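Local coordinates for beta-glucoside phosphorylase BglX (Unidentified, PDB 5VQE), which probably cleaves beta-glucosides by phosphorolysis, passing the glucosyl unit through a covalent enzyme intermediate to phosphate, as a family 3 glycoside phosphorylase, at residues C39-D44 with A61-P66; L88-L93 with W143-I148; L128-A133 with C183-V188; T237-H242 with C286-Q291. All blocks are in the same frame, centred on the assembly; numbering follows the deposited sequence.

Contact 1: residues C39-D44 with A61-P66; sequences CEIIWD and AVMYRP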
loop_
_atom_site.group_PDB
_atom_site.type_symbol
_atom_site.label_atom_id
_atom_site.label_comp_id
_atom_site.label_asym_id
_atom_site.label_seq_id
_atom_site.Cartn_x
_atom_site.Cartn_y
_atom_site.Cartn_z
ATOM N N CYS A 39 -7.412 -16.286 -5.377
ATOM C CA CYS A 39 -6.168 -16.100 -4.645
ATOM C C CYS A 39 -6.431 -16.324 -3.163
ATOM O O CYS A 39 -7.342 -15.713 -2.594
ATOM C CB CYS A 39 -5.599 -14.700 -4.861
ATOM S SG CYS A 39 -4.135 -14.418 -3.879
ATOM N N GLU A 40 -5.630 -17.186 -2.541
ATOM C CA GLU A 40 -5.754 -17.487 -1.120
ATOM C C GLU A 40 -4.649 -16.811 -0.317
ATOM O O GLU A 40 -3.484 -16.803 -0.724
ATOM C CB GLU A 40 -5.703 -18.996 -0.885
ATOM C CG GLU A 40 -7.005 -19.709 -1.156
ATOM C CD GLU A 40 -8.100 -19.320 -0.164
ATOM O OE1 GLU A 40 -7.828 -19.263 1.055
ATOM O OE2 GLU A 40 -9.230 -19.042 -0.609
ATOM N N ILE A 41 -5.015 -16.271 0.842
ATOM C CA ILE A 41 -4.050 -15.625 1.723
ATOM C C ILE A 41 -3.289 -16.687 2.506
ATOM O O ILE A 41 -3.815 -17.758 2.819
ATOM C CB ILE A 41 -4.759 -14.623 2.660
ATOM C CG1 ILE A 41 -3.749 -13.638 3.248
ATOM C CG2 ILE A 41 -5.522 -15.344 3.768
ATOM C CD1 ILE A 41 -4.403 -12.462 3.961
ATOM N N ILE A 42 -2.033 -16.391 2.829
ATOM C CA ILE A 42 -1.182 -17.313 3.568
ATOM C C ILE A 42 -0.488 -16.562 4.694
ATOM O O ILE A 42 0.067 -15.478 4.481
ATOM C CB ILE A 42 -0.164 -18.000 2.637
ATOM C CG1 ILE A 42 -0.895 -19.079 1.840
ATOM C CG2 ILE A 42 0.999 -18.597 3.428
ATOM C CD1 ILE A 42 -0.084 -19.751 0.811
ATOM N N TRP A 43 -0.527 -17.144 5.890
ATOM C CA TRP A 43 0.153 -16.625 7.069
ATOM C C TRP A 43 1.028 -17.730 7.643
ATOM O O TRP A 43 0.818 -18.916 7.376
ATOM C CB TRP A 43 -0.822 -16.133 8.164
ATOM C CG TRP A 43 -2.300 -16.251 7.852
ATOM C CD1 TRP A 43 -2.967 -17.359 7.406
ATOM C CD2 TRP A 43 -3.294 -15.225 8.001
ATOM N NE1 TRP A 43 -4.302 -17.081 7.249
ATOM C CE2 TRP A 43 -4.530 -15.779 7.611
ATOM C CE3 TRP A 43 -3.257 -13.890 8.418
ATOM C CZ2 TRP A 43 -5.716 -15.045 7.626
ATOM C CZ3 TRP A 43 -4.438 -13.164 8.432
ATOM C CH2 TRP A 43 -5.649 -13.744 8.038
ATOM N N ASP A 44 2.014 -17.331 8.439
ATOM C CA ASP A 44 2.917 -18.271 9.106
ATOM C C ASP A 44 2.683 -18.166 10.614
ATOM O O ASP A 44 3.281 -17.337 11.299
ATOM C CB ASP A 44 4.374 -17.993 8.749
ATOM C CG ASP A 44 5.322 -19.068 9.287
ATOM O OD1 ASP A 44 6.555 -18.890 9.186
ATOM O OD2 ASP A 44 4.832 -20.100 9.790
ATOM N N ALA A 61 -3.652 -18.504 -7.268
ATOM C CA ALA A 61 -2.631 -17.635 -6.696
ATOM C C ALA A 61 -2.698 -17.699 -5.177
ATOM O O ALA A 61 -3.674 -18.181 -4.602
ATOM C CB ALA A 61 -2.803 -16.184 -7.169
ATOM N N VAL A 62 -1.628 -17.221 -4.534
ATOM C CA VAL A 62 -1.612 -16.962 -3.103
ATOM C C VAL A 62 -0.976 -15.599 -2.874
ATOM O O VAL A 62 -0.252 -15.080 -3.726
ATOM C CB VAL A 62 -0.848 -18.038 -2.301
ATOM C CG1 VAL A 62 -1.494 -19.393 -2.480
ATOM C CG2 VAL A 62 0.613 -18.088 -2.724
ATOM N N MET A 63 -1.261 -15.020 -1.707
ATOM C CA MET A 63 -0.574 -13.826 -1.225
ATOM C C MET A 63 0.017 -14.114 0.147
ATOM O O MET A 63 -0.672 -14.647 1.022
ATOM C CB MET A 63 -1.509 -12.616 -1.123
ATOM C CG MET A 63 -0.731 -11.303 -0.898
ATOM S SD MET A 63 -1.625 -9.943 -0.114
ATOM C CE MET A 63 -1.667 -10.516 1.580
ATOM N N TYR A 64 1.288 -13.766 0.330
ATOM C CA TYR A 64 1.961 -13.912 1.615
ATOM C C TYR A 64 1.691 -12.671 2.458
ATOM O O TYR A 64 1.961 -11.546 2.021
ATOM C CB TYR A 64 3.475 -14.084 1.451
ATOM C CG TYR A 64 3.939 -15.331 0.720
ATOM C CD1 TYR A 64 3.205 -16.504 0.761
ATOM C CD2 TYR A 64 5.126 -15.333 0.004
ATOM C CE1 TYR A 64 3.630 -17.634 0.104
ATOM C CE2 TYR A 64 5.561 -16.467 -0.664
ATOM C CZ TYR A 64 4.807 -17.614 -0.604
ATOM O OH TYR A 64 5.224 -18.746 -1.260
ATOM N N ARG A 65 1.144 -12.875 3.654
ATOM C CA ARG A 65 1.214 -11.873 4.705
ATOM C C ARG A 65 2.662 -11.723 5.143
ATOM O O ARG A 65 3.517 -12.532 4.775
ATOM C CB ARG A 65 0.340 -12.274 5.888
ATOM C CG ARG A 65 -1.157 -12.128 5.637
ATOM C CD ARG A 65 -1.600 -10.662 5.546
ATOM N NE ARG A 65 -1.116 -9.854 6.662
ATOM C CZ ARG A 65 -1.545 -9.973 7.914
ATOM N NH1 ARG A 65 -2.466 -10.877 8.225
ATOM N NH2 ARG A 65 -1.047 -9.193 8.863
ATOM N N PRO A 66 2.976 -10.699 5.937
ATOM C CA PRO A 66 4.370 -10.518 6.370
ATOM C C PRO A 66 4.813 -11.573 7.366
ATOM O O PRO A 66 4.350 -11.609 8.510
ATOM C CB PRO A 66 4.377 -9.120 7.007
ATOM C CG PRO A 66 3.117 -8.472 6.585
ATOM C CD PRO A 66 2.126 -9.577 6.364
#
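Ile42 O takes the N-H of Arg65 at 2.9 Å, and Ile42 N in turn reaches Met63 O. Two further bonds, from Glu40 N to Ala61 O and from Met63 N to Glu40 O, complete the ladder between neighbouring parallel strands of the family 3 TIM-barrel domain, whose short axes cross at 28°. On one face Ile42 lies beside Tyr64, CG2 toward CD1, while its CD1 crosses over Val62 and meets CG1 at 3.6 Å. On the other, Cys39 SG, turned opposite its own backbone N (chi1 176°), rests against the Val62-Met63 peptide, and Ile41 CG1 touches Met63 CE. Past the strand ends Arg65 lays CG and CD on Ile41 CD1, and the bends at chi2 and chi3 then carry NH1 to the edge of the Trp43 ring, near its plane, the ring and guanidinium planes 76° apart. The Ile42 and Tyr64 face is covered by helix 69-82 through Phe75; strand 88-91 flanks 61-64, strand 316-317 flanks 38-42, and Met63 reaches the sugar pocket.

Contact 2: residues L88-L93 with W143-I148; sequences LIACNL and WTYEPI. With G2F (2-deoxy-2-fluoro-alpha-D-glucopyranose), chain B.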
loop_
_atom_site.group_PDB
_atom_site.type_symbol
_atom_site.label_atom_id
_atom_site.label_comp_id
_atom_site.label_asym_id
_atom_site.label_seq_id
_atom_site.Cartn_x
_atom_site.Cartn_y
_atom_site.Cartn_z
ATOM N N LEU A 88 0.571 -17.828 -9.270
ATOM C CA LEU A 88 0.998 -16.454 -9.035
ATOM C C LEU A 88 1.142 -16.258 -7.531
ATOM O O LEU A 88 0.277 -16.687 -6.760
ATOM C CB LEU A 88 -0.002 -15.456 -9.612
ATOM C CG LEU A 88 -0.178 -15.485 -11.132
ATOM C CD1 LEU A 88 -1.323 -14.592 -11.519
ATOM C CD2 LEU A 88 1.092 -15.064 -11.845
ATOM N N ILE A 89 2.256 -15.661 -7.111
ATOM C CA ILE A 89 2.565 -15.468 -5.697
ATOM C C ILE A 89 2.672 -13.970 -5.461
ATOM O O ILE A 89 3.627 -13.327 -5.917
ATOM C CB ILE A 89 3.852 -16.197 -5.280
ATOM C CG1 ILE A 89 3.686 -17.710 -5.465
ATOM C CG2 ILE A 89 4.182 -15.907 -3.826
ATOM C CD1 ILE A 89 4.960 -18.494 -5.284
ATOM N N ALA A 90 1.696 -13.414 -4.751
ATOM C CA ALA A 90 1.573 -11.978 -4.567
ATOM C C ALA A 90 2.027 -11.544 -3.176
ATOM O O ALA A 90 2.129 -12.346 -2.244
ATOM C CB ALA A 90 0.126 -11.536 -4.797
ATOM N N CYS A 91 2.307 -10.246 -3.058
ATOM C CA CYS A 91 2.698 -9.635 -1.795
ATOM C C CYS A 91 2.418 -8.135 -1.878
ATOM O O CYS A 91 2.580 -7.528 -2.945
ATOM C CB CYS A 91 4.186 -9.901 -1.498
ATOM S SG CYS A 91 4.691 -9.657 0.233
ATOM N N ASN A 92 2.008 -7.544 -0.749
ATOM C CA ASN A 92 1.815 -6.097 -0.631
ATOM C C ASN A 92 3.163 -5.427 -0.344
ATOM O O ASN A 92 3.409 -4.888 0.736
ATOM C CB ASN A 92 0.823 -5.756 0.483
ATOM C CG ASN A 92 -0.615 -6.094 0.137
ATOM O OD1 ASN A 92 -1.319 -6.792 0.893
ATOM N ND2 ASN A 92 -1.078 -5.565 -0.973
ATOM N N LEU A 93 4.042 -5.443 -1.349
ATOM C CA LEU A 93 5.377 -4.855 -1.204
ATOM C C LEU A 93 5.286 -3.360 -1.509
ATOM O O LEU A 93 5.638 -2.883 -2.586
ATOM C CB LEU A 93 6.375 -5.565 -2.103
ATOM C CG LEU A 93 6.625 -7.027 -1.749
ATOM C CD1 LEU A 93 7.009 -7.805 -2.995
ATOM C CD2 LEU A 93 7.706 -7.148 -0.674
ATOM N N TRP A 143 4.449 -11.189 -8.060
ATOM C CA TRP A 143 3.325 -10.278 -8.259
ATOM C C TRP A 143 3.277 -9.334 -7.065
ATOM O O TRP A 143 3.029 -9.780 -5.946
ATOM C CB TRP A 143 2.028 -11.072 -8.379
ATOM C CG TRP A 143 0.814 -10.320 -8.832
ATOM C CD1 TRP A 143 0.750 -9.041 -9.317
ATOM C CD2 TRP A 143 -0.523 -10.824 -8.854
ATOM N NE1 TRP A 143 -0.555 -8.723 -9.636
ATOM C CE2 TRP A 143 -1.351 -9.805 -9.360
ATOM C CE3 TRP A 143 -1.102 -12.046 -8.494
ATOM C CZ2 TRP A 143 -2.731 -9.972 -9.505
ATOM C CZ3 TRP A 143 -2.467 -12.201 -8.633
ATOM C CH2 TRP A 143 -3.261 -11.178 -9.148
ATOM N N THR A 144 3.523 -8.047 -7.278
ATOM C CA THR A 144 3.362 -7.063 -6.216
ATOM C C THR A 144 2.056 -6.319 -6.444
ATOM O O THR A 144 1.766 -5.892 -7.568
ATOM C CB THR A 144 4.533 -6.084 -6.131
ATOM O OG1 THR A 144 4.343 -5.240 -4.992
ATOM C CG2 THR A 144 4.657 -5.212 -7.368
ATOM N N TYR A 145 1.252 -6.222 -5.388
ATOM C CA TYR A 145 -0.024 -5.521 -5.446
ATOM C C TYR A 145 0.213 -4.018 -5.339
ATOM O O TYR A 145 -0.323 -3.360 -4.445
ATOM C CB TYR A 145 -0.946 -5.994 -4.318
ATOM C CG TYR A 145 -1.586 -7.354 -4.481
ATOM C CD1 TYR A 145 -1.885 -7.877 -5.735
ATOM C CD2 TYR A 145 -1.941 -8.098 -3.360
ATOM C CE1 TYR A 145 -2.505 -9.107 -5.863
ATOM C CE2 TYR A 145 -2.564 -9.322 -3.482
ATOM C CZ TYR A 145 -2.848 -9.823 -4.728
ATOM O OH TYR A 145 -3.472 -11.051 -4.822
ATOM N N GLU A 146 1.058 -3.484 -6.211
ATOM C CA GLU A 146 1.446 -2.081 -6.203
ATOM C C GLU A 146 1.828 -1.702 -7.627
ATOM O O GLU A 146 2.186 -2.574 -8.424
ATOM C CB GLU A 146 2.631 -1.833 -5.264
ATOM C CG GLU A 146 2.633 -2.603 -3.946
ATOM C CD GLU A 146 1.691 -2.054 -2.893
ATOM O OE1 GLU A 146 1.288 -0.872 -2.981
ATOM O OE2 GLU A 146 1.362 -2.821 -1.955
ATOM N N PRO A 147 1.818 -0.406 -7.965
ATOM C CA PRO A 147 1.701 0.797 -7.141
ATOM C C PRO A 147 0.297 1.337 -6.930
ATOM O O PRO A 147 -0.624 1.144 -7.720
ATOM C CB PRO A 147 2.514 1.818 -7.930
ATOM C CG PRO A 147 2.201 1.462 -9.346
ATOM C CD PRO A 147 2.123 -0.058 -9.367
ATOM N N ILE A 148 0.174 2.044 -5.819
ATOM C CA ILE A 148 -1.034 2.779 -5.479
ATOM C C ILE A 148 -1.049 4.076 -6.272
ATOM O O ILE A 148 -0.141 4.905 -6.140
ATOM C CB ILE A 148 -1.094 3.051 -3.970
ATOM C CG1 ILE A 148 -1.310 1.726 -3.232
ATOM C CG2 ILE A 148 -2.208 4.047 -3.622
ATOM C CD1 ILE A 148 -1.102 1.807 -1.752
HETATM C C1 G2F B . -7.362 -4.928 -0.322
HETATM C C2 G2F B . -6.531 -3.612 -0.171
HETATM C C3 G2F B . -5.339 -3.680 -1.171
HETATM C C4 G2F B . -4.536 -4.989 -0.900
HETATM C C5 G2F B . -5.514 -6.203 -1.055
HETATM C C6 G2F B . -4.779 -7.562 -0.719
HETATM O O3 G2F B . -4.471 -2.619 -0.870
HETATM O O4 G2F B . -3.575 -5.109 -1.915
HETATM O O5 G2F B . -6.556 -6.060 -0.105
HETATM O O6 G2F B . -4.165 -7.435 0.533
HETATM F F2 G2F B . -7.298 -2.542 -0.476
#
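Strands 88-91 and 143-144 run parallel, Ala90 beside Trp143 and Cys91 beside Thr144, with a sound bond from Tyr145 N to Cys91 O (3.1 Å) and a weak one from Cys91 N to Trp143 O. Ala90 carries the apolar part: its CB sits over one face of the Tyr145 ring in a CH-pi contact, 3.8 Å from the centroid and 25° off the normal. Tyr145 CE1 in turn stands above the centre of the Trp143 ring, while Leu88 crosses the indole obliquely, CB and CD1 against CE3 and CZ3 of its six-membered ring. Tyr145 CB lies 3.7 Å from O4 of the bound 2-fluoroglucose, beside Asn92 of the same pocket; CG, opposite the carbonyl carbon (chi1 -75°), swings the ring under Ala90 CB. Glu146 lays CG against Leu93 O at 3.3 Å and sends its carboxylate into a salt bridge with Lys193. Strand 61-64 borders 88-91 on the side away from 143-144, helix 169-184 packs on Thr144 and Glu146, and strand 191-195 meets Tyr145 through Thr191.

Contact 3: residues L128-A133 with C183-V188; sequences LGEVCA and CRKWGV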
loop_
_atom_site.group_PDB
_atom_site.type_symbol
_atom_site.label_atom_id
_atom_site.label_comp_id
_atom_site.label_asym_id
_atom_site.label_seq_id
_atom_site.Cartn_x
_atom_site.Cartn_y
_atom_site.Cartn_z
ATOM N N LEU A 128 12.690 2.358 -5.095
ATOM C CA LEU A 128 11.696 1.678 -4.268
ATOM C C LEU A 128 11.200 0.408 -4.945
ATOM O O LEU A 128 11.142 -0.659 -4.327
ATOM C CB LEU A 128 10.518 2.609 -3.979
ATOM C CG LEU A 128 9.368 1.969 -3.197
ATOM C CD1 LEU A 128 9.834 1.571 -1.806
ATOM C CD2 LEU A 128 8.198 2.930 -3.132
ATOM N N GLY A 129 10.810 0.516 -6.215
ATOM C CA GLY A 129 10.329 -0.650 -6.933
ATOM C C GLY A 129 11.375 -1.744 -7.043
ATOM O O GLY A 129 11.063 -2.930 -6.906
ATOM N N GLU A 130 12.631 -1.364 -7.295
ATOM C CA GLU A 130 13.702 -2.354 -7.342
ATOM C C GLU A 130 13.828 -3.103 -6.022
ATOM O O GLU A 130 13.976 -4.328 -6.009
ATOM C CB GLU A 130 15.038 -1.692 -7.705
ATOM C CG GLU A 130 15.176 -1.351 -9.163
ATOM C CD GLU A 130 16.618 -1.414 -9.653
ATOM O OE1 GLU A 130 17.284 -2.443 -9.431
ATOM O OE2 GLU A 130 17.077 -0.440 -10.278
ATOM N N VAL A 131 13.788 -2.393 -4.893
ATOM C CA VAL A 131 13.918 -3.084 -3.611
ATOM C C VAL A 131 12.758 -4.046 -3.418
ATOM O O VAL A 131 12.941 -5.200 -3.011
ATOM C CB VAL A 131 14.011 -2.087 -2.443
ATOM C CG1 VAL A 131 14.072 -2.839 -1.107
ATOM C CG2 VAL A 131 15.227 -1.201 -2.601
ATOM N N CYS A 132 11.539 -3.583 -3.697
ATOM C CA CYS A 132 10.376 -4.445 -3.525
ATOM C C CYS A 132 10.518 -5.715 -4.350
ATOM O O CYS A 132 10.347 -6.830 -3.842
ATOM C CB CYS A 132 9.101 -3.706 -3.925
ATOM S SG CYS A 132 8.694 -2.236 -2.951
ATOM N N ALA A 133 10.817 -5.562 -5.635
ATOM C CA ALA A 133 10.849 -6.698 -6.539
ATOM C C ALA A 133 12.112 -7.526 -6.348
ATOM O O ALA A 133 12.067 -8.762 -6.435
ATOM C CB ALA A 133 10.728 -6.208 -7.979
ATOM N N CYS A 183 10.209 -2.653 -10.855
ATOM C CA CYS A 183 9.717 -4.011 -10.658
ATOM C C CYS A 183 9.976 -4.882 -11.881
ATOM O O CYS A 183 10.347 -6.053 -11.743
ATOM C CB CYS A 183 8.215 -4.006 -10.336
ATOM S SG CYS A 183 7.787 -3.271 -8.768
ATOM N N ARG A 184 9.764 -4.339 -13.084
ATOM C CA ARG A 184 9.924 -5.132 -14.299
ATOM C C ARG A 184 11.363 -5.581 -14.488
ATOM O O ARG A 184 11.619 -6.595 -15.150
ATOM C CB ARG A 184 9.459 -4.328 -15.512
ATOM C CG ARG A 184 7.980 -4.039 -15.459
ATOM C CD ARG A 184 7.448 -3.381 -16.698
ATOM N NE ARG A 184 6.024 -3.157 -16.495
ATOM C CZ ARG A 184 5.423 -1.976 -16.478
ATOM N NH1 ARG A 184 6.097 -0.852 -16.688
ATOM N NH2 ARG A 184 4.120 -1.928 -16.257
ATOM N N LYS A 185 12.314 -4.835 -13.927
ATOM C CA LYS A 185 13.709 -5.242 -13.977
ATOM C C LYS A 185 13.928 -6.568 -13.261
ATOM O O LYS A 185 14.878 -7.291 -13.586
ATOM C CB LYS A 185 14.574 -4.124 -13.376
ATOM C CG LYS A 185 15.958 -4.551 -12.920
ATOM C CD LYS A 185 16.850 -3.340 -12.610
ATOM C CE LYS A 185 18.183 -3.777 -11.990
ATOM N NZ LYS A 185 19.109 -2.627 -11.740
ATOM N N TRP A 186 13.046 -6.927 -12.329
ATOM C CA TRP A 186 13.190 -8.149 -11.553
ATOM C C TRP A 186 12.090 -9.163 -11.842
ATOM O O TRP A 186 11.934 -10.125 -11.086
ATOM C CB TRP A 186 13.252 -7.802 -10.062
ATOM C CG TRP A 186 14.483 -7.013 -9.737
ATOM C CD1 TRP A 186 14.600 -5.655 -9.697
ATOM C CD2 TRP A 186 15.781 -7.534 -9.439
ATOM N NE1 TRP A 186 15.888 -5.298 -9.386
ATOM C CE2 TRP A 186 16.634 -6.435 -9.227
ATOM C CE3 TRP A 186 16.306 -8.828 -9.334
ATOM C CZ2 TRP A 186 17.980 -6.586 -8.906
ATOM C CZ3 TRP A 186 17.647 -8.975 -9.019
ATOM C CH2 TRP A 186 18.467 -7.862 -8.812
ATOM N N GLY A 187 11.346 -8.989 -12.931
ATOM C CA GLY A 187 10.408 -10.010 -13.366
ATOM C C GLY A 187 9.178 -10.139 -12.497
ATOM O O GLY A 187 8.595 -11.226 -12.412
ATOM N N VAL A 188 8.766 -9.055 -11.846
ATOM C CA VAL A 188 7.629 -9.067 -10.937
ATOM C C VAL A 188 6.506 -8.252 -11.559
ATOM O O VAL A 188 6.706 -7.093 -11.939
ATOM C CB VAL A 188 8.020 -8.520 -9.554
ATOM C CG1 VAL A 188 6.791 -8.350 -8.661
ATOM C CG2 VAL A 188 9.033 -9.457 -8.889
HETATM O O HOH W 1 19.581 0.111 -10.032
#
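Ala133 CB is the apolar centre, touching Cys183 CA and Trp186 CB at 3.6 Å each and Val188 CG2 at 3.8 Å. Nearby, Cys183 SG comes up to Gly129 O. These residues join two helices of the TIM-barrel domain, 122-138 and 169-184, near the C-terminal end of the second, where the chain passes through a type I beta turn, Arg184 to Gly187, toward strand 191-195. Trp186 meets the first helix with its pyrrole edge: NE1 gives a straight bond (167°) to Glu130 OE1, which it approaches on the anti side while the oxygen stays close to the indole plane. Lys185 NZ forms a salt bridge with the same oxygen at 2.9 Å, its hydrogen bonds to the carboxylate weak; the chain arrives extended, CG opposite the backbone N (chi1 160°). With an alanine at Glu130 the ammonium would probably be left without this counter-charge and the indole N-H without its acceptor, and the lysine chain freer to swing. At the outer edge a water donates to Glu130 OE2 and weakly accepts from Lys185 NZ.

Contact 4: residues T237-H242 with C286-Q291; sequences TLMSAH and CTDATQ. With G2F (2-deoxy-2-fluoro-alpha-D-glucopyranose), chain B.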
loop_
_atom_site.group_PDB
_atom_site.type_symbol
_atom_site.label_atom_id
_atom_site.label_comp_id
_atom_site.label_asym_id
_atom_site.label_seq_id
_atom_site.Cartn_x
_atom_site.Cartn_y
_atom_site.Cartn_z
ATOM N N THR A 237 -1.470 -5.769 -14.296
ATOM C CA THR A 237 -2.680 -6.124 -13.578
ATOM C C THR A 237 -3.241 -4.872 -12.919
ATOM O O THR A 237 -2.542 -3.866 -12.747
ATOM C CB THR A 237 -2.439 -7.220 -12.523
ATOM O OG1 THR A 237 -1.852 -6.657 -11.338
ATOM C CG2 THR A 237 -1.530 -8.338 -13.067
ATOM N N LEU A 238 -4.520 -4.953 -12.565
ATOM C CA LEU A 238 -5.257 -3.862 -11.949
ATOM C C LEU A 238 -6.155 -4.438 -10.866
ATOM O O LEU A 238 -6.741 -5.513 -11.039
ATOM C CB LEU A 238 -6.076 -3.105 -13.001
ATOM C CG LEU A 238 -7.040 -2.011 -12.543
ATOM C CD1 LEU A 238 -7.111 -0.925 -13.594
ATOM C CD2 LEU A 238 -8.431 -2.580 -12.282
ATOM N N MET A 239 -6.260 -3.734 -9.750
ATOM C CA MET A 239 -7.078 -4.184 -8.629
ATOM C C MET A 239 -8.335 -3.329 -8.552
ATOM O O MET A 239 -8.259 -2.112 -8.338
ATOM C CB MET A 239 -6.305 -4.129 -7.313
ATOM C CG MET A 239 -7.103 -4.677 -6.136
ATOM S SD MET A 239 -6.177 -4.754 -4.597
ATOM C CE MET A 239 -5.116 -6.145 -4.899
ATOM N N SER A 240 -9.484 -3.972 -8.726
ATOM C CA SER A 240 -10.781 -3.312 -8.637
ATOM C C SER A 240 -11.293 -3.404 -7.205
ATOM O O SER A 240 -11.521 -4.503 -6.686
ATOM C CB SER A 240 -11.766 -3.953 -9.618
ATOM O OG SER A 240 -12.993 -3.228 -9.656
ATOM N N ALA A 241 -11.467 -2.258 -6.566
ATOM C CA ALA A 241 -11.695 -2.203 -5.133
ATOM C C ALA A 241 -13.158 -1.904 -4.841
ATOM O O ALA A 241 -13.988 -1.778 -5.740
ATOM C CB ALA A 241 -10.769 -1.172 -4.491
ATOM N N HIS A 242 -13.467 -1.790 -3.554
ATOM C CA HIS A 242 -14.853 -1.733 -3.100
ATOM C C HIS A 242 -15.315 -0.291 -2.958
ATOM O O HIS A 242 -15.860 0.137 -1.942
ATOM C CB HIS A 242 -14.984 -2.508 -1.799
ATOM C CG HIS A 242 -14.243 -3.806 -1.816
ATOM N ND1 HIS A 242 -14.366 -4.716 -2.842
ATOM C CD2 HIS A 242 -13.347 -4.334 -0.946
ATOM C CE1 HIS A 242 -13.583 -5.755 -2.601
ATOM N NE2 HIS A 242 -12.953 -5.546 -1.458
ATOM N N CYS A 286 -8.061 -8.058 -10.833
ATOM C CA CYS A 286 -8.370 -8.790 -9.612
ATOM C C CYS A 286 -9.150 -7.884 -8.674
ATOM O O CYS A 286 -9.063 -6.654 -8.755
ATOM C CB CYS A 286 -7.109 -9.321 -8.921
ATOM S SG CYS A 286 -5.985 -8.056 -8.284
ATOM N N THR A 287 -9.942 -8.496 -7.801
ATOM C CA THR A 287 -10.648 -7.714 -6.804
ATOM C C THR A 287 -9.719 -7.394 -5.640
ATOM O O THR A 287 -8.685 -8.037 -5.434
ATOM C CB THR A 287 -11.891 -8.442 -6.282
ATOM O OG1 THR A 287 -11.515 -9.549 -5.457
ATOM C CG2 THR A 287 -12.756 -8.969 -7.429
ATOM N N ASP A 288 -10.078 -6.353 -4.902
ATOM C CA ASP A 288 -9.534 -6.197 -3.569
ATOM C C ASP A 288 -10.124 -7.285 -2.678
ATOM O O ASP A 288 -11.113 -7.935 -3.032
ATOM C CB ASP A 288 -9.845 -4.805 -3.029
ATOM C CG ASP A 288 -9.067 -4.479 -1.774
ATOM O OD1 ASP A 288 -7.938 -5.024 -1.596
ATOM O OD2 ASP A 288 -9.607 -3.674 -0.999
ATOM N N ALA A 289 -9.491 -7.493 -1.523
ATOM C CA ALA A 289 -9.849 -8.592 -0.625
ATOM C C ALA A 289 -11.354 -8.656 -0.379
ATOM O O ALA A 289 -11.971 -7.668 0.036
ATOM C CB ALA A 289 -9.101 -8.427 0.703
ATOM N N THR A 290 -11.941 -9.836 -0.613
ATOM C CA THR A 290 -13.396 -9.977 -0.642
ATOM C C THR A 290 -14.031 -10.124 0.735
ATOM O O THR A 290 -15.262 -10.161 0.820
ATOM C CB THR A 290 -13.816 -11.182 -1.486
ATOM O OG1 THR A 290 -13.509 -12.391 -0.783
ATOM C CG2 THR A 290 -13.123 -11.179 -2.857
ATOM N N GLN A 291 -13.256 -10.215 1.811
ATOM C CA GLN A 291 -13.864 -10.294 3.131
ATOM C C GLN A 291 -14.091 -8.921 3.734
ATOM O O GLN A 291 -14.618 -8.814 4.846
ATOM C CB GLN A 291 -13.014 -11.158 4.071
ATOM C CG GLN A 291 -11.885 -10.453 4.802
ATOM C CD GLN A 291 -10.747 -10.045 3.893
ATOM O OE1 GLN A 291 -10.567 -10.613 2.810
ATOM N NE2 GLN A 291 -9.962 -9.056 4.330
HETATM C C1 G2F B . -7.362 -4.928 -0.322
HETATM C C2 G2F B . -6.531 -3.612 -0.171
HETATM C C3 G2F B . -5.339 -3.680 -1.171
HETATM C C4 G2F B . -4.536 -4.989 -0.900
HETATM C C5 G2F B . -5.514 -6.203 -1.055
HETATM C C6 G2F B . -4.779 -7.562 -0.719
HETATM O O3 G2F B . -4.471 -2.619 -0.870
HETATM O O4 G2F B . -3.575 -5.109 -1.915
HETATM O O5 G2F B . -6.556 -6.060 -0.105
HETATM O O6 G2F B . -4.165 -7.435 0.533
HETATM F F2 G2F B . -7.298 -2.542 -0.476
#
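Met239 and Cys286 stand side by side on neighbouring parallel strands of the TIM barrel, Met239 CE 4.0 Å from Cys286 SG. The tight part is this strand pair: Cys286 N bonds to Leu238 O, Ser240 N to Cys286 O at 2.7 Å, and Asp288 N to Ser240 O. By His242 the backbones have moved apart, and its side chain bridges the more loosely joined end. His242 crosses Asp288 at about a right angle, its NE2 giving a 2.8 Å bond to Ala289 O from above the carbonyl plane and ND1 held by Ser265. Replacing His242 with an alanine would remove this bridge, probably leaving Ala289 O without its donor and the backbone at 288-290 less firmly placed. Thr287 OG1 donates to Asp288 O. The pocket side is filled by the sugar: Met239, its CG opposite the backbone N (chi1 -176°), lays SD 3.5 Å from Asp288 OD1 and CE toward sugar O4. As in a trapped glycosyl-enzyme, Asp288 OD1 is covalently bonded to C1 of the 2-fluoroglucose, at 1.4 Å.

In the fold
From the N terminus, contact 1 closes first, joining strand 38-42 to 61-64 across a connection without helix or strand. Contact 2 follows in series and adds strands 88-91 and 143-144 to the same parallel sheet; Val62 and Ala90 link the two contacts. Contact 3 crosses contact 2, their segments alternating along the chain; the helix pair packs on strand 143-144, with Val188 against the Trp143-Thr144 backbone. Contact 4 closes last, on the barrel's other strand group, 237-244 with 284-287. It meets contact 2 where Trp143 NE1 reaches Thr237 OG1, and with it shares the sugar, which contact 1 also reaches through Met63; contact 3 lies well outside that pocket.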